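Local structure of aminopeptidase C (Lactobacillus rhamnosus, 4K7C) at residues P272-T278 with V291-D297; D258-I264 with Y409-K415; I298-K302 with D401-D405. The protein probably trims amino acids from the N-termini of peptides as a cysteine aminopeptidase of the papain-like C1 family, assembled from six chains. All blocks are in the same frame, centred on the assembly; numbering follows the deposited sequence.

Interaction 1 of 3, residues P272-T278 with V291-D297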
loop_
_atom_site.group_PDB
_atom_site.type_symbol
_atom_site.label_atom_id
_atom_site.label_comp_id
_atom_site.label_asym_id
_atom_site.label_seq_id
_atom_site.Cartn_x
_atom_site.Cartn_y
_atom_site.Cartn_z
ATOM N N PRO A 272 41.943 -29.438 -18.621
ATOM C CA PRO A 272 43.126 -29.259 -17.834
ATOM C C PRO A 272 43.497 -27.787 -17.660
ATOM O O PRO A 272 43.228 -26.949 -18.551
ATOM C CB PRO A 272 44.228 -29.991 -18.649
ATOM C CG PRO A 272 43.655 -30.244 -19.988
ATOM C CD PRO A 272 42.169 -30.295 -19.805
ATOM N N TYR A 273 44.149 -27.539 -16.550
ATOM C CA TYR A 273 44.540 -26.205 -16.118
ATOM C C TYR A 273 45.693 -25.644 -16.968
ATOM O O TYR A 273 46.423 -26.389 -17.666
ATOM C CB TYR A 273 44.915 -26.207 -14.688
ATOM C CG TYR A 273 43.805 -26.572 -13.712
ATOM C CD1 TYR A 273 42.546 -25.958 -13.789
ATOM C CD2 TYR A 273 44.033 -27.495 -12.649
ATOM C CE1 TYR A 273 41.527 -26.266 -12.888
ATOM C CE2 TYR A 273 43.010 -27.816 -11.757
ATOM C CZ TYR A 273 41.758 -27.189 -11.896
ATOM O OH TYR A 273 40.727 -27.412 -11.045
ATOM N N LYS A 274 45.855 -24.336 -16.910
ATOM C CA LYS A 274 46.960 -23.657 -17.699
ATOM C C LYS A 274 46.831 -23.837 -19.197
ATOM O O LYS A 274 47.810 -24.000 -19.903
ATOM C CB LYS A 274 48.338 -24.172 -17.243
ATOM C CG LYS A 274 48.550 -24.062 -15.774
ATOM C CD LYS A 274 49.888 -24.632 -15.380
ATOM C CE LYS A 274 50.378 -24.102 -14.057
ATOM N NZ LYS A 274 51.689 -24.817 -13.795
ATOM N N HIS A 275 45.612 -23.725 -19.700
ATOM C CA HIS A 275 45.352 -23.622 -21.088
ATOM C C HIS A 275 44.203 -22.651 -21.314
ATOM O O HIS A 275 43.379 -22.409 -20.437
ATOM C CB HIS A 275 44.960 -24.994 -21.696
ATOM C CG HIS A 275 46.044 -26.047 -21.578
ATOM N ND1 HIS A 275 47.204 -26.013 -22.350
ATOM C CD2 HIS A 275 46.213 -27.056 -20.697
ATOM C CE1 HIS A 275 48.010 -26.998 -21.984
ATOM N NE2 HIS A 275 47.439 -27.650 -20.985
ATOM N N LEU A 276 44.111 -22.205 -22.549
ATOM C CA LEU A 276 42.997 -21.432 -23.000
ATOM C C LEU A 276 41.903 -22.180 -23.669
ATOM O O LEU A 276 42.115 -23.132 -24.478
ATOM C CB LEU A 276 43.437 -20.378 -23.999
ATOM C CG LEU A 276 44.244 -19.252 -23.461
ATOM C CD1 LEU A 276 44.563 -18.315 -24.636
ATOM C CD2 LEU A 276 43.544 -18.459 -22.356
ATOM N N TYR A 277 40.692 -21.701 -23.379
ATOM C CA TYR A 277 39.470 -22.280 -23.891
ATOM C C TYR A 277 38.572 -21.264 -24.523
ATOM O O TYR A 277 38.554 -20.107 -24.098
ATOM C CB TYR A 277 38.677 -23.011 -22.728
ATOM C CG TYR A 277 39.453 -24.109 -22.107
ATOM C CD1 TYR A 277 39.299 -25.410 -22.569
ATOM C CD2 TYR A 277 40.374 -23.867 -21.124
ATOM C CE1 TYR A 277 40.068 -26.441 -22.051
ATOM C CE2 TYR A 277 41.160 -24.877 -20.594
ATOM C CZ TYR A 277 40.973 -26.184 -21.067
ATOM O OH TYR A 277 41.819 -27.138 -20.543
ATOM N N THR A 278 37.846 -21.670 -25.567
ATOM C CA THR A 278 36.760 -20.889 -26.110
ATOM C C THR A 278 35.540 -21.762 -26.272
ATOM O O THR A 278 35.613 -22.978 -26.085
ATOM C CB THR A 278 37.162 -20.170 -27.445
ATOM O OG1 THR A 278 36.213 -19.149 -27.775
ATOM C CG2 THR A 278 37.244 -21.164 -28.632
ATOM N N VAL A 291 35.884 -14.963 -27.258
ATOM C CA VAL A 291 35.979 -15.407 -25.854
ATOM C C VAL A 291 37.240 -16.279 -25.704
ATOM O O VAL A 291 37.462 -17.222 -26.500
ATOM C CB VAL A 291 34.661 -16.171 -25.459
ATOM C CG1 VAL A 291 34.751 -16.887 -24.085
ATOM C CG2 VAL A 291 33.458 -15.221 -25.495
ATOM N N ARG A 292 38.023 -15.945 -24.683
ATOM C CA ARG A 292 39.208 -16.736 -24.236
ATOM C C ARG A 292 39.277 -16.862 -22.710
ATOM O O ARG A 292 39.396 -15.855 -22.007
ATOM C CB ARG A 292 40.480 -15.999 -24.744
ATOM C CG ARG A 292 40.757 -16.091 -26.250
ATOM C CD ARG A 292 40.961 -17.493 -26.832
ATOM N NE ARG A 292 41.228 -17.401 -28.266
ATOM C CZ ARG A 292 40.343 -17.406 -29.244
ATOM N NH1 ARG A 292 39.061 -17.572 -29.004
ATOM N NH2 ARG A 292 40.767 -17.284 -30.526
ATOM N N HIS A 293 39.087 -18.081 -22.179
ATOM C CA HIS A 293 39.155 -18.337 -20.795
ATOM C C HIS A 293 40.425 -19.152 -20.501
ATOM O O HIS A 293 40.657 -20.178 -21.152
ATOM C CB HIS A 293 37.954 -19.204 -20.353
ATOM C CG HIS A 293 36.618 -18.579 -20.521
ATOM N ND1 HIS A 293 36.296 -17.369 -19.947
ATOM C CD2 HIS A 293 35.480 -19.056 -21.072
ATOM C CE1 HIS A 293 35.030 -17.083 -20.228
ATOM N NE2 HIS A 293 34.519 -18.082 -20.923
ATOM N N LEU A 294 41.160 -18.724 -19.512
ATOM C CA LEU A 294 42.302 -19.444 -18.938
ATOM C C LEU A 294 41.833 -20.186 -17.669
ATOM O O LEU A 294 41.482 -19.550 -16.648
ATOM C CB LEU A 294 43.409 -18.458 -18.584
ATOM C CG LEU A 294 44.649 -18.886 -17.858
ATOM C CD1 LEU A 294 45.348 -19.870 -18.773
ATOM C CD2 LEU A 294 45.507 -17.709 -17.515
ATOM N N ASN A 295 41.838 -21.515 -17.744
ATOM C CA ASN A 295 41.457 -22.333 -16.616
ATOM C C ASN A 295 42.586 -22.540 -15.654
ATOM O O ASN A 295 43.666 -23.012 -16.053
ATOM C CB ASN A 295 40.999 -23.689 -17.106
ATOM C CG ASN A 295 40.090 -24.365 -16.098
ATOM O OD1 ASN A 295 39.477 -23.701 -15.240
ATOM N ND2 ASN A 295 40.008 -25.654 -16.163
ATOM N N LEU A 296 42.366 -22.181 -14.387
ATOM C CA LEU A 296 43.336 -22.333 -13.322
ATOM C C LEU A 296 42.685 -22.958 -12.095
ATOM O O LEU A 296 41.460 -22.807 -11.877
ATOM C CB LEU A 296 43.877 -20.977 -12.922
ATOM C CG LEU A 296 44.598 -20.206 -14.037
ATOM C CD1 LEU A 296 44.992 -18.866 -13.489
ATOM C CD2 LEU A 296 45.855 -20.985 -14.509
ATOM N N ASP A 297 43.520 -23.600 -11.283
ATOM C CA ASP A 297 43.102 -24.151 -9.996
ATOM C C ASP A 297 42.600 -23.033 -9.074
ATOM O O ASP A 297 42.994 -21.876 -9.195
ATOM C CB ASP A 297 44.263 -24.876 -9.322
ATOM C CG ASP A 297 45.303 -23.940 -8.834
ATOM O OD1 ASP A 297 46.063 -23.435 -9.675
ATOM O OD2 ASP A 297 45.364 -23.700 -7.617
#
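An antiparallel ladder joins strand 275-278 to strand 293-295 in the papain-like fold of this C1 peptidase, and its regular part is the hydrogen-bonded pair Tyr277 and His293. There Tyr277 N gives its hydrogen to His293 O at 2.7 Å, and His293 N returns one to Tyr277 O along a nearly straight path of 173°. Leu276 and Leu294 form the neighbouring non-hydrogen-bonded pair, with Leu276 CD2 lying 3.8 Å from Leu294 CB; helix 420-429 covers Leu294 through Val425. On the other face CE2 of Tyr277 rests against Asn295 CB, ring and amide planes almost perpendicular. Further along, Lys274 N bonds Asn295 O at 2.7 Å. The Tyr273 ring then lies over the start of helix 298-310: Asp297 N, at the N-cap residue, sits over one face, offset toward the rim. At the far end Thr278 holds OG1 anti to its own N (chi1 -165°), facing Val291 O. That carbonyl is gripped from opposite faces of its plane: Thr278 OG1 reaches Val291 O at 2.6 Å, and Arg292 NH1, which also forms a salt bridge with Glu290, reaches Val291 O at 3.0 Å.

Interaction 2 of 3, residues D258-I264 with Y409-K415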
loop_
_atom_site.group_PDB
_atom_site.type_symbol
_atom_site.label_atom_id
_atom_site.label_comp_id
_atom_site.label_asym_id
_atom_site.label_seq_id
_atom_site.Cartn_x
_atom_site.Cartn_y
_atom_site.Cartn_z
ATOM N N ASP A 258 43.140 -5.083 -24.106
ATOM C CA ASP A 258 44.005 -6.232 -24.128
ATOM C C ASP A 258 44.660 -6.665 -22.835
ATOM O O ASP A 258 45.232 -7.778 -22.812
ATOM C CB ASP A 258 45.188 -6.005 -25.144
ATOM C CG ASP A 258 44.831 -6.365 -26.537
ATOM O OD1 ASP A 258 44.122 -7.376 -26.758
ATOM O OD2 ASP A 258 45.312 -5.634 -27.457
ATOM N N ASP A 259 44.727 -5.766 -21.849
ATOM C CA ASP A 259 45.451 -5.972 -20.647
ATOM C C ASP A 259 44.710 -6.995 -19.751
ATOM O O ASP A 259 45.281 -7.320 -18.742
ATOM C CB ASP A 259 45.530 -4.674 -19.830
ATOM C CG ASP A 259 46.506 -3.646 -20.410
ATOM O OD1 ASP A 259 47.187 -4.005 -21.357
ATOM O OD2 ASP A 259 46.552 -2.530 -19.834
ATOM N N TYR A 260 43.502 -7.467 -20.143
ATOM C CA TYR A 260 42.582 -8.243 -19.189
ATOM C C TYR A 260 42.421 -9.655 -19.640
ATOM O O TYR A 260 42.232 -9.904 -20.807
ATOM C CB TYR A 260 41.190 -7.543 -18.998
ATOM C CG TYR A 260 41.411 -6.129 -18.490
ATOM C CD1 TYR A 260 41.780 -5.892 -17.201
ATOM C CD2 TYR A 260 41.391 -5.049 -19.359
ATOM C CE1 TYR A 260 42.079 -4.615 -16.750
ATOM C CE2 TYR A 260 41.687 -3.747 -18.917
ATOM C CZ TYR A 260 42.036 -3.554 -17.638
ATOM O OH TYR A 260 42.351 -2.326 -17.200
ATOM N N GLN A 261 42.471 -10.579 -18.706
ATOM C CA GLN A 261 42.271 -11.972 -19.022
ATOM C C GLN A 261 41.098 -12.556 -18.172
ATOM O O GLN A 261 41.099 -12.464 -16.960
ATOM C CB GLN A 261 43.546 -12.727 -18.774
ATOM C CG GLN A 261 43.508 -14.210 -19.068
ATOM C CD GLN A 261 43.204 -14.487 -20.495
ATOM O OE1 GLN A 261 43.917 -14.012 -21.410
ATOM N NE2 GLN A 261 42.217 -15.276 -20.732
ATOM N N SER A 262 40.215 -13.220 -18.876
ATOM C CA SER A 262 39.171 -14.030 -18.278
ATOM C C SER A 262 39.816 -15.293 -17.762
ATOM O O SER A 262 40.445 -16.017 -18.521
ATOM C CB SER A 262 38.070 -14.323 -19.250
ATOM O OG SER A 262 37.125 -15.222 -18.636
ATOM N N ILE A 263 39.656 -15.520 -16.478
ATOM C CA ILE A 263 40.156 -16.719 -15.783
ATOM C C ILE A 263 38.971 -17.510 -15.298
ATOM O O ILE A 263 38.031 -16.902 -14.729
ATOM C CB ILE A 263 41.084 -16.260 -14.675
ATOM C CG1 ILE A 263 42.324 -15.590 -15.376
ATOM C CG2 ILE A 263 41.565 -17.430 -13.859
ATOM C CD1 ILE A 263 43.232 -14.932 -14.443
ATOM N N ILE A 264 39.000 -18.828 -15.540
ATOM C CA ILE A 264 37.910 -19.707 -15.034
ATOM C C ILE A 264 38.477 -20.724 -14.094
ATOM O O ILE A 264 39.700 -20.930 -14.065
ATOM C CB ILE A 264 37.092 -20.366 -16.157
ATOM C CG1 ILE A 264 37.914 -21.315 -17.047
ATOM C CG2 ILE A 264 36.400 -19.303 -16.946
ATOM C CD1 ILE A 264 37.157 -22.107 -18.098
ATOM N N TYR A 409 32.984 -19.196 -10.733
ATOM C CA TYR A 409 33.573 -19.835 -11.881
ATOM C C TYR A 409 34.500 -18.952 -12.719
ATOM O O TYR A 409 35.296 -19.526 -13.451
ATOM C CB TYR A 409 32.547 -20.398 -12.798
ATOM C CG TYR A 409 31.613 -21.432 -12.126
ATOM C CD1 TYR A 409 32.018 -22.711 -11.967
ATOM C CD2 TYR A 409 30.318 -21.087 -11.712
ATOM C CE1 TYR A 409 31.247 -23.677 -11.340
ATOM C CE2 TYR A 409 29.501 -22.082 -11.137
ATOM C CZ TYR A 409 29.968 -23.377 -10.964
ATOM O OH TYR A 409 29.172 -24.344 -10.385
ATOM N N GLN A 410 34.424 -17.631 -12.564
ATOM C CA GLN A 410 35.203 -16.733 -13.402
ATOM C C GLN A 410 35.587 -15.461 -12.685
ATOM O O GLN A 410 34.794 -14.928 -11.908
ATOM C CB GLN A 410 34.359 -16.305 -14.574
ATOM C CG GLN A 410 33.899 -17.371 -15.510
ATOM C CD GLN A 410 33.195 -16.721 -16.659
ATOM O OE1 GLN A 410 32.735 -17.375 -17.631
ATOM N NE2 GLN A 410 33.067 -15.412 -16.539
ATOM N N VAL A 411 36.819 -15.001 -12.932
ATOM C CA VAL A 411 37.265 -13.677 -12.501
ATOM C C VAL A 411 38.036 -13.081 -13.720
ATOM O O VAL A 411 38.519 -13.840 -14.562
ATOM C CB VAL A 411 38.215 -13.633 -11.297
ATOM C CG1 VAL A 411 37.451 -13.853 -9.995
ATOM C CG2 VAL A 411 39.338 -14.652 -11.423
ATOM N N VAL A 412 37.974 -11.769 -13.858
ATOM C CA VAL A 412 38.736 -11.076 -14.862
ATOM C C VAL A 412 39.886 -10.367 -14.175
ATOM O O VAL A 412 39.717 -9.500 -13.301
ATOM C CB VAL A 412 37.881 -10.128 -15.710
ATOM C CG1 VAL A 412 38.722 -9.357 -16.700
ATOM C CG2 VAL A 412 36.808 -10.870 -16.444
ATOM N N ILE A 413 41.119 -10.773 -14.542
ATOM C CA ILE A 413 42.343 -10.275 -13.923
ATOM C C ILE A 413 43.266 -9.518 -14.927
ATOM O O ILE A 413 43.362 -9.983 -16.065
ATOM C CB ILE A 413 43.101 -11.452 -13.294
ATOM C CG1 ILE A 413 42.182 -12.126 -12.187
ATOM C CG2 ILE A 413 44.385 -11.011 -12.697
ATOM C CD1 ILE A 413 41.939 -11.279 -10.992
ATOM N N SER A 414 43.878 -8.406 -14.496
ATOM C CA SER A 414 44.909 -7.739 -15.333
ATOM C C SER A 414 46.102 -8.655 -15.445
ATOM O O SER A 414 46.600 -9.187 -14.457
ATOM C CB SER A 414 45.396 -6.375 -14.893
ATOM O OG SER A 414 44.383 -5.556 -14.457
ATOM N N LYS A 415 46.478 -8.870 -16.692
ATOM C CA LYS A 415 47.572 -9.761 -17.097
ATOM C C LYS A 415 48.879 -9.525 -16.318
ATOM O O LYS A 415 49.648 -10.476 -16.066
ATOM C CB LYS A 415 47.773 -9.670 -18.615
ATOM C CG LYS A 415 46.748 -10.413 -19.454
ATOM C CD LYS A 415 46.960 -10.123 -20.955
ATOM C CE LYS A 415 45.918 -10.758 -21.747
ATOM N NZ LYS A 415 46.004 -10.414 -23.186
HETATM O O HOH W 1 43.768 -9.791 -25.749
#
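Strands 260-264 and 409-414 run antiparallel through the buried part of the papain-like domain, and backbone bonds do most of the joining. Gln261 with Ile413 and Ile263 with Val411 are the hydrogen-bonded pairs; of their four bonds the shortest runs from Ile263 N to Val411 O, 2.8 Å. One further rung, Lys415 N to Asp259 O, also 2.8 Å and close to straight at 171°, carries the ladder past the strand end. At the opposite end Tyr409 and Gln410 both face Gly318 of strand 315-319, a classic beta bulge.

Apolar contacts form on both faces. Ile263 crosses Ile413 at an angle, its CD1 3.7 Å from Ile413 CB, while Phe301 and Leu304 of helix 298-310 also pack on Ile263. On the other face Tyr260 CB meets Val412 CG1 at 3.8 Å, and in one of the two conformers of Gln410 its side chain lies beside Ile264, pointing the same way, with Ile264 CG2 3.5 Å from Gln410 CG.

The polar side-chain contact belongs to Lys415. Its chain, extended beyond CG, runs back across Asp259 O and sets NZ on Asp258 O at 2.8 Å, almost in line with that C=O. A water accepts weakly from NZ and donates to Asp258 OD1, which also forms a salt bridge with Arg289. An alanine in place of Lys415 would probably leave Asp258 O without this donor and uncover Asp259 O where the methylene chain now lies.

Since Lys415 NZ stands 5.1 Å from Asp258 OD1, the lysine charge probably acts on this carboxylate only at a distance, helped by a weakly bound water, and its short bond to a backbone carbonyl ties the residues leading into strand 260-264 to the one just after strand 409-414.

Interaction 3 of 3, residues I298-K302 with D401-D405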
loop_
_atom_site.group_PDB
_atom_site.type_symbol
_atom_site.label_atom_id
_atom_site.label_comp_id
_atom_site.label_asym_id
_atom_site.label_seq_id
_atom_site.Cartn_x
_atom_site.Cartn_y
_atom_site.Cartn_z
ATOM N N ILE A 298 41.773 -23.404 -8.124
ATOM C CA ILE A 298 41.052 -22.435 -7.280
ATOM C C ILE A 298 41.981 -21.681 -6.390
ATOM O O ILE A 298 41.771 -20.520 -6.225
ATOM C CB ILE A 298 39.880 -23.105 -6.458
ATOM C CG1 ILE A 298 38.918 -22.069 -5.821
ATOM C CG2 ILE A 298 40.452 -24.012 -5.381
ATOM C CD1 ILE A 298 38.304 -21.139 -6.867
ATOM N N ASP A 299 43.060 -22.257 -5.878
ATOM C CA ASP A 299 43.983 -21.437 -5.055
ATOM C C ASP A 299 44.657 -20.269 -5.822
ATOM O O ASP A 299 44.777 -19.139 -5.319
ATOM C CB ASP A 299 45.080 -22.352 -4.431
ATOM C CG ASP A 299 44.501 -23.275 -3.335
ATOM O OD1 ASP A 299 43.501 -22.921 -2.693
ATOM O OD2 ASP A 299 45.054 -24.343 -3.142
ATOM N N THR A 300 45.131 -20.591 -7.024
ATOM C CA THR A 300 45.820 -19.624 -7.929
ATOM C C THR A 300 44.804 -18.541 -8.373
ATOM O O THR A 300 45.059 -17.341 -8.292
ATOM C CB THR A 300 46.348 -20.337 -9.187
ATOM O OG1 THR A 300 47.224 -21.466 -8.858
ATOM C CG2 THR A 300 47.076 -19.378 -10.103
ATOM N N PHE A 301 43.602 -19.008 -8.689
ATOM C CA PHE A 301 42.478 -18.125 -9.100
ATOM C C PHE A 301 42.248 -17.125 -7.985
ATOM O O PHE A 301 42.186 -15.889 -8.220
ATOM C CB PHE A 301 41.267 -19.108 -9.325
ATOM C CG PHE A 301 39.996 -18.515 -9.782
ATOM C CD1 PHE A 301 39.525 -18.787 -11.074
ATOM C CD2 PHE A 301 39.141 -17.900 -8.875
ATOM C CE1 PHE A 301 38.294 -18.361 -11.501
ATOM C CE2 PHE A 301 37.920 -17.420 -9.306
ATOM C CZ PHE A 301 37.447 -17.672 -10.593
ATOM N N LYS A 302 42.034 -17.644 -6.765
ATOM C CA LYS A 302 41.758 -16.754 -5.634
ATOM C C LYS A 302 42.931 -15.822 -5.293
ATOM O O LYS A 302 42.754 -14.644 -4.930
ATOM C CB LYS A 302 41.373 -17.578 -4.394
ATOM C CG LYS A 302 39.961 -18.057 -4.411
ATOM C CD LYS A 302 39.699 -19.282 -3.516
ATOM C CE LYS A 302 39.833 -18.949 -2.070
ATOM N NZ LYS A 302 39.735 -20.096 -1.148
ATOM N N ASP A 401 34.215 -17.579 1.976
ATOM C CA ASP A 401 35.275 -18.197 1.200
ATOM C C ASP A 401 34.848 -19.614 0.754
ATOM O O ASP A 401 35.120 -20.041 -0.376
ATOM C CB ASP A 401 36.577 -18.217 1.994
ATOM C CG ASP A 401 37.747 -18.429 1.068
ATOM O OD1 ASP A 401 37.800 -17.651 0.128
ATOM O OD2 ASP A 401 38.504 -19.429 1.223
ATOM N N ALA A 402 34.106 -20.365 1.601
ATOM C CA ALA A 402 33.599 -21.661 1.121
ATOM C C ALA A 402 32.671 -21.566 -0.059
ATOM O O ALA A 402 32.678 -22.437 -0.961
ATOM C CB ALA A 402 32.960 -22.438 2.286
ATOM N N TRP A 403 31.794 -20.551 -0.024
ATOM C CA TRP A 403 30.912 -20.297 -1.122
ATOM C C TRP A 403 31.683 -19.969 -2.389
ATOM O O TRP A 403 31.341 -20.457 -3.433
ATOM C CB TRP A 403 29.899 -19.165 -0.807
ATOM C CG TRP A 403 28.714 -19.074 -1.761
ATOM C CD1 TRP A 403 27.469 -19.615 -1.576
ATOM C CD2 TRP A 403 28.657 -18.391 -3.028
ATOM N NE1 TRP A 403 26.636 -19.281 -2.620
ATOM C CE2 TRP A 403 27.345 -18.530 -3.519
ATOM C CE3 TRP A 403 29.596 -17.699 -3.782
ATOM C CZ2 TRP A 403 26.937 -18.023 -4.745
ATOM C CZ3 TRP A 403 29.167 -17.142 -4.995
ATOM C CH2 TRP A 403 27.862 -17.326 -5.464
ATOM N N PHE A 404 32.661 -19.104 -2.275
ATOM C CA PHE A 404 33.505 -18.682 -3.449
ATOM C C PHE A 404 34.124 -19.967 -4.069
ATOM O O PHE A 404 34.050 -20.185 -5.268
ATOM C CB PHE A 404 34.618 -17.783 -2.875
ATOM C CG PHE A 404 35.444 -17.110 -3.905
ATOM C CD1 PHE A 404 35.351 -15.747 -4.032
ATOM C CD2 PHE A 404 36.260 -17.825 -4.810
ATOM C CE1 PHE A 404 36.096 -15.069 -4.989
ATOM C CE2 PHE A 404 37.025 -17.125 -5.781
ATOM C CZ PHE A 404 36.923 -15.742 -5.827
ATOM N N ASP A 405 34.667 -20.836 -3.238
ATOM C CA ASP A 405 35.265 -22.097 -3.729
ATOM C C ASP A 405 34.350 -22.893 -4.599
ATOM O O ASP A 405 34.732 -23.488 -5.592
ATOM C CB ASP A 405 35.795 -22.976 -2.564
ATOM C CG ASP A 405 37.012 -22.403 -1.879
ATOM O OD1 ASP A 405 37.572 -21.383 -2.338
ATOM O OD2 ASP A 405 37.406 -22.955 -0.824
HETATM O O HOH W 2 39.946 -23.283 -0.437
#
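Lys302 lays its methylene chain along the ring of Phe404, the two side chains sliding past each other in opposite directions, with Lys302 CG 3.4 Å from Phe404 CE2. The contact joins the starts of helices 298-310 and 401-407 in the papain-like fold; their short segments run 115° apart with axes 11.7 Å from each other, so long side chains have to bridge the gap.

Phe301 reaches across as well, its CE2 3.6 Å from CE2 of Phe404. The Phe404 atom lies near the plane of the Phe301 ring, at its edge, and this is a contact of rims rather than a stacked pair. Both phenylalanines hold CG anti to the backbone N (chi1 -178° for Phe301), which sends the rings toward each other between the helices. Ile298 CD1 touches the edge of Phe404 more distantly, and Trp381 stacks on the Phe404 ring. Val408 and Val411 of the following strand pack on Phe301.

Beyond the ring the lysine chain bends at chi3 (68°) and delivers its ammonium to two aspartates one helical turn apart. Lys302 NZ forms a salt bridge of 2.8 Å to Asp401 OD2. A second, from Lys302 NZ to Asp405 OD1, is also 2.8 Å long, and a single cation thus probably offsets the mutual repulsion of the pair. Asp401 is steadied by a second bond, from Trp381 NE1 to OD1. Asp405 OD1 accepts through its syn lone pair, while Asp405 OD2 takes a hydrogen at 2.6 Å from the oxygen of a water that in turn accepts a weak bond from Lys302 NZ.

Strand 260-264 lies between strands 293-295 and 408-414, parallel to the first and antiparallel to the second, so interactions 1 and 2 belong to one sheet, their centres about 10 Å apart. Ser262 OG and His293 ND1 probably hydrogen-bond across that seam. The centre of interaction 3 lies about 15 Å from that of interaction 2 and about 16 Å from that of interaction 1. Helix 298-310 follows strand 293-295, and helix 401-407 leads into strand 408-414. Along the chain, interaction 2 spans the other two, which come in series. Segments about 100 to 145 residues apart thus meet here, the helix pair packed against the sheet through Phe301, which touches the backbone of Ile264 and Gln410.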